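Local coordinates for putative lipoprotein (Campylobacter jejuni subsp. jejuni, PDB 4GIO), which is a putative lipoprotein of unknown function whose chain folds as a novel variant of the immunoglobulin fold, at residues V14-G17 and S23-K26; F40-R45 and N97-E102. All coordinates share one frame; numbering follows the deposited sequence.

Interaction 1 (V14-G17 and S23-K26); sequences VILG and SLVK
V14 and L16 meet V25 and L24 through aliphatic carbons alone; no flat group takes part, so the contact has no ring face or edge to order it and rests on the fit of apolar groups, chiefly methyls. V25 is its hub. With its CG1 anti to the backbone N (chi1 177°), V25 keeps CG2 beside that nitrogen, and this methyl serves both neighbours on the other segment. V14 comes at it tip to tip, its CG1 lying 3.7 Å from V25 CG2. L16 arrives at a slant, with L16 CD2 3.9 Å from the same V25 CG2, while its other branch grazes L24 at 4.4 Å, from L16 CD1 to L24 CB. V14 and L16 alternate with I15, whose side chain points away, so both can face the second segment. The short, branched V14 and V25 suit a meeting of methyl with methyl, whereas the longer L16 can touch both V25 and L24. No hydrogen bond joins the segments: I15 pairs its backbone with L101 and I103, and K26 pairs with I43. Each segment thus belongs to a different sheet, and side chains of two outermost strands, 14-16 and 25-32, meet along one flank of an immunoglobulin-like beta sandwich.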
ATOM      1  N   VAL A  14       3.255  -1.203  -6.445  1.00 20.63           N
ATOM      2  CA  VAL A  14       2.604   0.056  -6.140  1.00 19.19           C
ATOM      3  C   VAL A  14       2.240   0.739  -7.452  1.00 19.96           C
ATOM      4  O   VAL A  14       3.089   0.916  -8.304  1.00 21.29           O
ATOM      5  CB  VAL A  14       3.485   0.937  -5.293  1.00 19.80           C
ATOM      6  CG1 VAL A  14       2.640   2.188  -4.748  1.00 17.31           C
ATOM      7  CG2 VAL A  14       4.072   0.151  -4.200  1.00 18.88           C
ATOM      8  N   ILE A  15       0.963   1.033  -7.655  1.00 18.55           N
ATOM      9  CA  ILE A  15       0.504   1.601  -8.908  1.00 19.66           C
ATOM     10  C   ILE A  15       0.051   3.049  -8.613  1.00 20.23           C
ATOM     11  O   ILE A  15      -0.939   3.260  -7.893  1.00 19.35           O
ATOM     12  CB  ILE A  15      -0.706   0.834  -9.413  1.00 20.42           C
ATOM     13  CG1 ILE A  15      -0.292  -0.640  -9.589  1.00 21.98           C
ATOM     14  CG2 ILE A  15      -1.201   1.443 -10.767  1.00 19.70           C
ATOM     15  CD1 ILE A  15      -1.484  -1.566  -9.576  1.00 29.48           C
ATOM     16  N   LEU A  16       0.743   4.018  -9.183  1.00 20.28           N
ATOM     17  CA  LEU A  16       0.435   5.466  -8.961  1.00 20.28           C
ATOM     18  C   LEU A  16      -0.339   6.065 -10.098  1.00 19.02           C
ATOM     19  O   LEU A  16      -0.000   5.847 -11.246  1.00 18.28           O
ATOM     20  CB  LEU A  16       1.755   6.240  -8.830  1.00 20.47           C
ATOM     21  CG  LEU A  16       2.786   5.786  -7.821  1.00 21.30           C
ATOM     22  CD1 LEU A  16       3.953   6.773  -7.904  1.00 28.28           C
ATOM     23  CD2 LEU A  16       2.162   5.847  -6.419  1.00 23.04           C
ATOM     24  N   GLY A  17      -1.353   6.887  -9.806  1.00 18.23           N
ATOM     25  CA  GLY A  17      -2.094   7.541 -10.830  1.00 18.60           C
ATOM     26  C   GLY A  17      -1.231   8.635 -11.526  1.00 18.56           C
ATOM     27  O   GLY A  17      -0.198   9.074 -10.990  1.00 18.13           O
ATOM     28  N   SER A  23       8.159   9.925  -7.974  1.00 29.16           N
ATOM     29  CA  SER A  23       9.065   9.711  -6.857  1.00 28.75           C
ATOM     30  C   SER A  23       8.325   9.678  -5.520  1.00 25.88           C
ATOM     31  O   SER A  23       8.963   9.702  -4.487  1.00 26.01           O
ATOM     32  CB  SER A  23      10.191  10.763  -6.817  1.00 28.81           C
ATOM     33  OG  SER A  23       9.696  12.030  -6.328  1.00 35.77           O
ATOM     34  N   LEU A  24       6.992   9.656  -5.543  1.00 23.16           N
ATOM     35  CA  LEU A  24       6.197   9.589  -4.280  1.00 21.69           C
ATOM     36  C   LEU A  24       6.593   8.447  -3.377  1.00 21.01           C
ATOM     37  O   LEU A  24       6.778   8.624  -2.176  1.00 17.96           O
ATOM     38  CB  LEU A  24       4.696   9.458  -4.545  1.00 22.00           C
ATOM     39  CG  LEU A  24       3.824   9.608  -3.265  1.00 19.19           C
ATOM     40  CD1 LEU A  24       3.901  11.032  -2.694  1.00 23.81           C
ATOM     41  CD2 LEU A  24       2.400   9.286  -3.669  1.00 22.94           C
ATOM     42  N   VAL A  25       6.744   7.264  -3.968  1.00 21.67           N
ATOM     43  CA  VAL A  25       7.111   6.082  -3.178  1.00 23.00           C
ATOM     44  C   VAL A  25       8.634   5.999  -2.998  1.00 22.77           C
ATOM     45  O   VAL A  25       9.349   5.866  -3.978  1.00 24.41           O
ATOM     46  CB  VAL A  25       6.610   4.781  -3.868  1.00 23.20           C
ATOM     47  CG1 VAL A  25       7.060   3.563  -3.071  1.00 21.64           C
ATOM     48  CG2 VAL A  25       5.076   4.813  -3.987  1.00 25.70           C
ATOM     49  N   LYS A  26       9.094   6.077  -1.771  1.00 22.56           N
ATOM     50  CA  LYS A  26      10.528   6.015  -1.418  1.00 24.56           C
ATOM     51  C   LYS A  26      11.055   4.585  -1.414  1.00 26.19           C
ATOM     52  O   LYS A  26      12.116   4.283  -1.986  1.00 25.36           O
ATOM     53  CB  LYS A  26      10.718   6.650  -0.040  1.00 25.43           C
ATOM     54  CG  LYS A  26      10.772   8.209  -0.049  1.00 27.39           C
ATOM     55  CD  LYS A  26      10.157   8.864  -1.330  1.00 26.64           C
ATOM     56  CE  LYS A  26      11.273   9.341  -2.256  1.00 31.61           C
ATOM     57  NZ  LYS A  26      10.899  10.567  -2.961  1.00 33.07           N
TER

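Interaction 2 (F40-R45 and N97-E102); sequences FEVILR and NDFRLE
This is an aromatic stack supported by aliphatic packing, buried near the centre of the chain where the two sheets of the sandwich face each other. F40 of strand 38-44 and F99 of strand 98-105 lie face to face, their ring centroids 3.7 Å apart and their planes only 7° from parallel. The rings are slightly displaced, so that F99 CD2 sits over the centre of the F40 ring and F40 CG over that of F99. Both side chains place CG between the backbone N and the carbonyl carbon (chi1 near 70° in each), and these matching torsions let each ring present a face to the other across the gap. The closest atoms are F40 CD2 and F99 CG, at 3.4 Å, and F40 CB adds a CH-pi contact over the F99 face, 3.9 Å from its centroid. Further along, V42 CG2 meets L101 CD2 tip to tip at 3.8 Å and also touches the F99 ring obliquely. The axes of 40-44 and 98-102 approach to 9.5 Å and cross at -33°, as in aligned beta-sandwich packing. W58 meets F40 with its ring inclined, and L101 reaches L87 in the opposing sheet. Flat phenylalanines fill the gap between sheets, and branched V42 and L101 continue the layer; with no hydrogen bond across, cohesion here comes from dispersion and the burial of apolar surface.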
ATOM      1  N   PHE A  40       2.995  -5.113   5.320  1.00 17.76           N
ATOM      2  CA  PHE A  40       3.863  -4.342   4.429  1.00 17.30           C
ATOM      3  C   PHE A  40       3.968  -2.927   4.923  1.00 19.22           C
ATOM      4  O   PHE A  40       3.077  -2.453   5.667  1.00 17.70           O
ATOM      5  CB  PHE A  40       3.458  -4.446   2.941  1.00 17.14           C
ATOM      6  CG  PHE A  40       2.160  -3.758   2.581  1.00 18.80           C
ATOM      7  CD1 PHE A  40       2.113  -2.363   2.393  1.00 14.95           C
ATOM      8  CD2 PHE A  40       0.974  -4.506   2.415  1.00 18.86           C
ATOM      9  CE1 PHE A  40       0.921  -1.727   2.035  1.00 16.11           C
ATOM     10  CE2 PHE A  40      -0.283  -3.882   2.038  1.00 14.03           C
ATOM     11  CZ  PHE A  40      -0.278  -2.468   1.836  1.00 16.24           C
ATOM     12  N   GLU A  41       5.055  -2.242   4.515  1.00 20.44           N
ATOM     13  CA  GLU A  41       5.276  -0.815   4.872  1.00 22.58           C
ATOM     14  C   GLU A  41       5.685  -0.096   3.629  1.00 21.66           C
ATOM     15  O   GLU A  41       6.572  -0.580   2.915  1.00 22.03           O
ATOM     16  CB  GLU A  41       6.416  -0.632   5.871  1.00 24.62           C
ATOM     17  CG  GLU A  41       6.004  -0.913   7.295  1.00 30.77           C
ATOM     18  CD  GLU A  41       7.190  -0.846   8.329  1.00 41.14           C
ATOM     19  OE1 GLU A  41       6.972  -1.286   9.510  1.00 42.09           O
ATOM     20  OE2 GLU A  41       8.305  -0.353   7.967  1.00 39.59           O
ATOM     21  N   VAL A  42       5.008   0.997   3.318  1.00 20.06           N
ATOM     22  CA  VAL A  42       5.358   1.765   2.126  1.00 19.87           C
ATOM     23  C   VAL A  42       5.722   3.146   2.686  1.00 20.13           C
ATOM     24  O   VAL A  42       4.978   3.698   3.488  1.00 20.05           O
ATOM     25  CB  VAL A  42       4.209   1.826   1.134  1.00 20.42           C
ATOM     26  CG1 VAL A  42       4.534   2.741  -0.119  1.00 18.46           C
ATOM     27  CG2 VAL A  42       3.802   0.381   0.651  1.00 20.17           C
ATOM     28  N   ILE A  43       6.862   3.695   2.276  1.00 19.11           N
ATOM     29  CA  ILE A  43       7.249   5.013   2.754  1.00 19.83           C
ATOM     30  C   ILE A  43       6.967   5.989   1.595  1.00 18.78           C
ATOM     31  O   ILE A  43       7.374   5.748   0.451  1.00 17.74           O
ATOM     32  CB  ILE A  43       8.726   5.069   3.165  1.00 21.58           C
ATOM     33  CG1 ILE A  43       8.958   4.098   4.318  1.00 24.84           C
ATOM     34  CG2 ILE A  43       9.110   6.557   3.596  1.00 23.85           C
ATOM     35  CD1 ILE A  43      10.401   3.883   4.668  1.00 30.82           C
ATOM     36  N   LEU A  44       6.255   7.069   1.923  1.00 17.65           N
ATOM     37  CA  LEU A  44       5.843   8.083   0.953  1.00 18.69           C
ATOM     38  C   LEU A  44       6.482   9.420   1.348  1.00 18.37           C
ATOM     39  O   LEU A  44       6.693   9.667   2.539  1.00 18.19           O
ATOM     40  CB  LEU A  44       4.319   8.227   0.939  1.00 18.09           C
ATOM     41  CG  LEU A  44       3.558   6.898   0.658  1.00 21.17           C
ATOM     42  CD1 LEU A  44       2.101   7.057   0.867  1.00 22.41           C
ATOM     43  CD2 LEU A  44       3.793   6.346  -0.777  1.00 20.06           C
ATOM     44  N   ARG A  45       6.840  10.235   0.360  1.00 19.37           N
ATOM     45  CA  ARG A  45       7.164  11.664   0.628  1.00 21.77           C
ATOM     46  C   ARG A  45       7.010  12.593  -0.562  1.00 20.52           C
ATOM     47  O   ARG A  45       7.260  12.221  -1.723  1.00 19.72           O
ATOM     48  CB  ARG A  45       8.503  11.962   1.327  1.00 22.63           C
ATOM     49  CG  ARG A  45       9.594  11.011   1.141  1.00 30.18           C
ATOM     50  CD  ARG A  45      10.996  11.725   1.421  1.00 36.47           C
ATOM     51  NE  ARG A  45      11.567  11.580   2.755  1.00 42.59           N
ATOM     52  CZ  ARG A  45      11.524  12.541   3.678  1.00 42.77           C
ATOM     53  NH1 ARG A  45      12.074  12.353   4.849  1.00 39.84           N
ATOM     54  NH2 ARG A  45      10.916  13.682   3.411  1.00 43.47           N
ATOM     55  N   ASN A  97       0.519 -13.524   0.647  1.00 16.83           N
ATOM     56  CA  ASN A  97       2.005 -13.591   0.559  1.00 19.29           C
ATOM     57  C   ASN A  97       2.588 -12.399  -0.189  1.00 18.51           C
ATOM     58  O   ASN A  97       3.790 -12.225  -0.234  1.00 17.07           O
ATOM     59  CB  ASN A  97       2.483 -14.878  -0.161  1.00 19.31           C
ATOM     60  CG  ASN A  97       2.307 -16.186   0.723  1.00 27.54           C
ATOM     61  OD1 ASN A  97       2.243 -17.297   0.157  1.00 32.15           O
ATOM     62  ND2 ASN A  97       2.129 -16.039   2.063  1.00 28.60           N
ATOM     63  N   ASP A  98       1.729 -11.603  -0.826  1.00 17.51           N
ATOM     64  CA  ASP A  98       2.176 -10.381  -1.471  1.00 17.42           C
ATOM     65  C   ASP A  98       0.979  -9.397  -1.489  1.00 16.32           C
ATOM     66  O   ASP A  98      -0.101  -9.704  -0.963  1.00 15.91           O
ATOM     67  CB  ASP A  98       2.677 -10.735  -2.879  1.00 18.69           C
ATOM     68  CG  ASP A  98       3.547  -9.592  -3.523  1.00 23.52           C
ATOM     69  OD1 ASP A  98       3.868  -8.557  -2.836  1.00 23.21           O
ATOM     70  OD2 ASP A  98       3.829  -9.732  -4.763  1.00 26.24           O
ATOM     71  N   PHE A  99       1.147  -8.224  -2.072  1.00 16.68           N
ATOM     72  CA  PHE A  99       0.073  -7.207  -2.050  1.00 16.41           C
ATOM     73  C   PHE A  99       0.213  -6.324  -3.309  1.00 15.39           C
ATOM     74  O   PHE A  99       1.227  -6.339  -3.968  1.00 15.98           O
ATOM     75  CB  PHE A  99       0.203  -6.322  -0.790  1.00 13.69           C
ATOM     76  CG  PHE A  99       1.421  -5.358  -0.835  1.00 14.94           C
ATOM     77  CD1 PHE A  99       2.693  -5.809  -0.506  1.00 15.23           C
ATOM     78  CD2 PHE A  99       1.274  -4.009  -1.194  1.00 15.48           C
ATOM     79  CE1 PHE A  99       3.829  -4.969  -0.519  1.00 17.39           C
ATOM     80  CE2 PHE A  99       2.417  -3.114  -1.201  1.00 16.85           C
ATOM     81  CZ  PHE A  99       3.691  -3.602  -0.887  1.00 17.43           C
ATOM     82  N   ARG A 100      -0.836  -5.596  -3.616  1.00 16.19           N
ATOM     83  CA  ARG A 100      -0.815  -4.555  -4.654  1.00 17.44           C
ATOM     84  C   ARG A 100      -1.454  -3.309  -4.053  1.00 16.41           C
ATOM     85  O   ARG A 100      -2.459  -3.403  -3.384  1.00 16.60           O
ATOM     86  CB  ARG A 100      -1.599  -4.994  -5.857  1.00 18.17           C
ATOM     87  CG  ARG A 100      -1.429  -4.118  -7.082  1.00 22.96           C
ATOM     88  CD  ARG A 100      -2.113  -4.764  -8.354  1.00 23.68           C
ATOM     89  NE  ARG A 100      -1.176  -5.781  -8.871  1.00 25.35           N
ATOM     90  CZ  ARG A 100      -1.430  -7.082  -9.008  1.00 23.88           C
ATOM     91  NH1 ARG A 100      -2.636  -7.578  -8.776  1.00 23.72           N
ATOM     92  NH2 ARG A 100      -0.447  -7.877  -9.420  1.00 27.78           N
ATOM     93  N   LEU A 101      -0.842  -2.146  -4.271  1.00 16.09           N
ATOM     94  CA  LEU A 101      -1.302  -0.923  -3.663  1.00 15.71           C
ATOM     95  C   LEU A 101      -1.585   0.103  -4.752  1.00 15.65           C
ATOM     96  O   LEU A 101      -0.680   0.461  -5.481  1.00 18.67           O
ATOM     97  CB  LEU A 101      -0.280  -0.384  -2.647  1.00 14.37           C
ATOM     98  CG  LEU A 101      -0.564   1.003  -2.041  1.00 15.78           C
ATOM     99  CD1 LEU A 101      -1.858   1.005  -1.177  1.00 14.77           C
ATOM    100  CD2 LEU A 101       0.606   1.464  -1.137  1.00 15.68           C
ATOM    101  N   GLU A 102      -2.820   0.559  -4.868  1.00 14.23           N
ATOM    102  CA  GLU A 102      -3.078   1.656  -5.802  1.00 14.72           C
ATOM    103  C   GLU A 102      -3.115   3.001  -5.041  1.00 14.05           C
ATOM    104  O   GLU A 102      -3.666   3.064  -3.969  1.00 12.87           O
ATOM    105  CB  GLU A 102      -4.459   1.460  -6.454  1.00 13.61           C
ATOM    106  CG  GLU A 102      -4.544   0.225  -7.282  1.00 18.65           C
ATOM    107  CD  GLU A 102      -5.976  -0.002  -7.812  1.00 19.43           C
ATOM    108  OE1 GLU A 102      -6.830   0.853  -7.579  1.00 19.42           O
ATOM    109  OE2 GLU A 102      -6.238  -0.997  -8.502  1.00 16.81           O
TER

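In the fold
From the N terminus, strand 14-16 runs into the strand-free connection 17-24, and interaction 1 closes that short loop as the chain passes from one sheet to the other at 25-32. Strand 38-44 follows as the antiparallel neighbour of 25-32. Interaction 2 then closes a much longer loop, through strands 50-59, 75-79 and 85-90, when 98-105 returns opposite 38-44. The two loops lie in series, neither enclosing nor crossing the other. Both contacts nevertheless join the same pair of sheets, their centres 9 Å apart: strand 14-16 runs parallel beside 98-105 in the four-stranded sheet, where I15 also packs on R100, and in the three-stranded one K26 packs on R45, linking the flank to the core.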